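Local atomic coordinates of putative kinase (Chloroflexus aurantiacus, PDB entry 2RHM), a protein that is of unknown function but has the fold of P-loop nucleoside triphosphate hydrolases and is probably a kinase that binds a nucleotide. Residues P14-T19 with D116-R121. Numbering follows the deposited sequence.
With BEZ (benzoic acid), chain G.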
ATOM      1  N   PRO B  14       6.781 -20.025   4.087  1.00 24.55           N
ATOM      2  CA  PRO B  14       5.333 -20.190   4.028  1.00 25.66           C
ATOM      3  C   PRO B  14       4.789 -21.189   5.068  1.00 24.01           C
ATOM      4  O   PRO B  14       5.393 -22.238   5.327  1.00 24.24           O
ATOM      5  CB  PRO B  14       5.117 -20.686   2.601  1.00 26.97           C
ATOM      6  CG  PRO B  14       6.237 -20.009   1.825  1.00 25.36           C
ATOM      7  CD  PRO B  14       7.400 -20.156   2.756  1.00 25.03           C
ATOM      8  N   ALA B  15       3.685 -20.805   5.698  1.00 24.10           N
ATOM      9  CA  ALA B  15       2.987 -21.611   6.712  1.00 23.63           C
ATOM     10  C   ALA B  15       3.639 -21.641   8.110  1.00 21.49           C
ATOM     11  O   ALA B  15       3.186 -22.369   8.978  1.00 22.14           O
ATOM     12  CB  ALA B  15       2.690 -23.031   6.194  1.00 22.28           C
ATOM     13  N   THR B  16       4.680 -20.846   8.350  1.00 21.43           N
ATOM     14  CA  THR B  16       5.316 -20.816   9.667  1.00 21.41           C
ATOM     15  C   THR B  16       4.583 -20.018  10.759  1.00 25.00           C
ATOM     16  O   THR B  16       5.066 -19.952  11.895  1.00 26.86           O
ATOM     17  CB  THR B  16       6.751 -20.241   9.576  1.00 21.32           C
ATOM     18  OG1 THR B  16       6.720 -18.977   8.910  1.00 21.75           O
ATOM     19  CG2 THR B  16       7.673 -21.210   8.824  1.00 20.23           C
ATOM     20  N   GLY B  17       3.456 -19.395  10.408  1.00 24.89           N
ATOM     21  CA  GLY B  17       2.680 -18.600  11.357  1.00 25.45           C
ATOM     22  C   GLY B  17       2.843 -17.096  11.200  1.00 24.46           C
ATOM     23  O   GLY B  17       2.232 -16.314  11.933  1.00 23.40           O
ATOM     24  N   LYS B  18       3.679 -16.681  10.257  1.00 23.25           N
ATOM     25  CA  LYS B  18       3.926 -15.252  10.058  1.00 24.07           C
ATOM     26  C   LYS B  18       2.671 -14.445   9.738  1.00 23.96           C
ATOM     27  O   LYS B  18       2.559 -13.279  10.134  1.00 24.18           O
ATOM     28  CB  LYS B  18       5.022 -15.028   9.001  1.00 24.59           C
ATOM     29  CG  LYS B  18       4.712 -15.577   7.629  1.00 24.84           C
ATOM     30  CD  LYS B  18       5.870 -15.256   6.646  1.00 23.71           C
ATOM     31  CE  LYS B  18       5.682 -15.939   5.313  1.00 26.35           C
ATOM     32  NZ  LYS B  18       4.406 -15.621   4.654  1.00 26.53           N
ATOM     33  N   THR B  19       1.707 -15.036   9.047  1.00 23.45           N
ATOM     34  CA  THR B  19       0.490 -14.297   8.742  1.00 25.97           C
ATOM     35  C   THR B  19      -0.269 -13.986  10.031  1.00 25.86           C
ATOM     36  O   THR B  19      -0.567 -12.828  10.348  1.00 26.13           O
ATOM     37  CB  THR B  19      -0.432 -15.078   7.798  1.00 27.30           C
ATOM     38  OG1 THR B  19       0.295 -15.426   6.625  1.00 27.79           O
ATOM     39  CG2 THR B  19      -1.612 -14.248   7.447  1.00 24.71           C
ATOM     40  N   ASP B 116       7.345 -31.389   9.252  1.00 29.06           N
ATOM     41  CA  ASP B 116       6.093 -32.137   9.328  1.00 29.61           C
ATOM     42  C   ASP B 116       4.895 -31.226   9.553  1.00 29.65           C
ATOM     43  O   ASP B 116       3.874 -31.371   8.898  1.00 28.81           O
ATOM     44  CB  ASP B 116       6.144 -33.185  10.439  1.00 30.45           C
ATOM     45  CG  ASP B 116       7.009 -34.382  10.086  1.00 34.31           C
ATOM     46  OD1 ASP B 116       7.403 -34.535   8.907  1.00 32.58           O
ATOM     47  OD2 ASP B 116       7.286 -35.182  11.004  1.00 41.68           O
ATOM     48  N   VAL B 117       5.018 -30.287  10.485  1.00 28.34           N
ATOM     49  CA  VAL B 117       3.935 -29.347  10.750  1.00 28.94           C
ATOM     50  C   VAL B 117       3.667 -28.452   9.539  1.00 28.12           C
ATOM     51  O   VAL B 117       2.520 -28.218   9.192  1.00 29.96           O
ATOM     52  CB  VAL B 117       4.208 -28.512  12.032  1.00 27.41           C
ATOM     53  CG1 VAL B 117       3.399 -27.225  12.043  1.00 30.33           C
ATOM     54  CG2 VAL B 117       3.908 -29.376  13.257  1.00 30.16           C
ATOM     55  N   LEU B 118       4.723 -27.971   8.889  1.00 28.08           N
ATOM     56  CA  LEU B 118       4.570 -27.123   7.722  1.00 28.11           C
ATOM     57  C   LEU B 118       3.849 -27.879   6.606  1.00 28.46           C
ATOM     58  O   LEU B 118       2.969 -27.317   5.945  1.00 30.10           O
ATOM     59  CB  LEU B 118       5.938 -26.593   7.238  1.00 28.28           C
ATOM     60  CG  LEU B 118       6.659 -25.613   8.187  1.00 25.32           C
ATOM     61  CD1 LEU B 118       8.014 -25.176   7.622  1.00 30.49           C
ATOM     62  CD2 LEU B 118       5.813 -24.403   8.456  1.00 24.04           C
ATOM     63  N   VAL B 119       4.200 -29.148   6.407  1.00 28.51           N
ATOM     64  CA  VAL B 119       3.553 -29.935   5.352  1.00 30.19           C
ATOM     65  C   VAL B 119       2.056 -30.095   5.648  1.00 30.52           C
ATOM     66  O   VAL B 119       1.233 -29.901   4.755  1.00 33.17           O
ATOM     67  CB  VAL B 119       4.232 -31.297   5.112  1.00 30.42           C
ATOM     68  CG1 VAL B 119       3.348 -32.194   4.228  1.00 33.99           C
ATOM     69  CG2 VAL B 119       5.599 -31.109   4.444  1.00 26.39           C
ATOM     70  N   GLU B 120       1.704 -30.406   6.894  1.00 30.90           N
ATOM     71  CA  GLU B 120       0.293 -30.514   7.293  1.00 30.95           C
ATOM     72  C   GLU B 120      -0.495 -29.233   6.998  1.00 32.18           C
ATOM     73  O   GLU B 120      -1.610 -29.294   6.469  1.00 31.30           O
ATOM     74  CB  GLU B 120       0.176 -30.850   8.780  1.00 30.42           C
ATOM     75  N   ARG B 121       0.095 -28.075   7.318  1.00 30.34           N
ATOM     76  CA  ARG B 121      -0.568 -26.792   7.133  1.00 30.97           C
ATOM     77  C   ARG B 121      -0.759 -26.442   5.678  1.00 33.35           C
ATOM     78  O   ARG B 121      -1.835 -26.003   5.271  1.00 35.19           O
ATOM     79  CB  ARG B 121       0.236 -25.672   7.791  1.00 32.03           C
ATOM     80  CG  ARG B 121       0.179 -25.692   9.272  1.00 28.70           C
ATOM     81  CD  ARG B 121       1.091 -24.649   9.885  1.00 30.04           C
ATOM     82  NE  ARG B 121       1.065 -24.784  11.335  1.00 28.91           N
ATOM     83  CZ  ARG B 121       1.906 -24.196  12.172  1.00 32.56           C
ATOM     84  NH1 ARG B 121       2.874 -23.404  11.720  1.00 28.96           N
ATOM     85  NH2 ARG B 121       1.777 -24.408  13.475  1.00 27.69           N
TER
HETATM   86  C   BEZ G 194       0.651 -19.894   3.532  1.00 44.00           C
HETATM   87  O1  BEZ G 194      -0.264 -19.871   4.389  1.00 45.67           O
HETATM   88  O2  BEZ G 194       1.504 -18.966   3.494  1.00 43.66           O
HETATM   89  C1  BEZ G 194       0.722 -21.031   2.561  1.00 41.46           C
HETATM   90  C2  BEZ G 194      -0.225 -22.050   2.625  1.00 39.34           C
HETATM   91  C3  BEZ G 194      -0.158 -23.098   1.719  1.00 41.76           C
HETATM   92  C4  BEZ G 194       0.852 -23.128   0.761  1.00 43.63           C
HETATM   93  C5  BEZ G 194       1.803 -22.106   0.712  1.00 43.26           C
HETATM   94  C6  BEZ G 194       1.735 -21.049   1.607  1.00 40.40           C
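The guanidinium group of Arg-121 reaches across to a backbone carbonyl of the loop 14-17: NH1 donates to Ala-15 O over 2.9 Å, with an N-H...O angle of 163°. The oxygen sits at the edge of the guanidinium, 9° out of its plane, and the donor in turn lies in the carbonyl plane. An extended chain from CG to NE carries the group there, so that CD also passes Ala-15 O at 3.2 Å. Val-117 CG1, one helical turn back, rests 3.3 Å above the centre of one guanidinium face, while NH2 is hydrogen-bonded to Thr-167 O; together these fix the rotation of the group. Were Arg-121 an alanine, Ala-15 O and Thr-167 O would probably be left without the NH1 and NH2 donors of one guanidinium, and Val-117 CG1 without the flat group that lies against it.

Beside the polar link runs a small apolar patch. Ala-15 points its methyl at the helix and meets Arg-121 CB at 3.9 Å. Leu-118, its CG anti to the carbonyl carbon (chi1 -67°), extends CD2 to 4.1 Å from Ala-15 CB and to 3.7 Å from Thr-16 CG2; CD2 also lies against Ala-15 O. That threonine turns its OG1 the other way, back to His-13 O.

Residues 14-19 belong to a probable Walker A P-loop that begins at Gly-12, consistent with a nucleotide site, and Gly-17 is the N-cap of the helix that follows. In this crystal, benzoic acid lies against the loop, its C6 3.5 Å from Pro-14 CB, and is hydrogen-bonded to Arg-125 NH1 further along the helix. The contact thus joins the loop between strand 6-12 and helix 18-29 to helix 115-127, which follows the adjacent parallel strand 105-112 and packs through Leu-118 and Val-119 on helix 141-149.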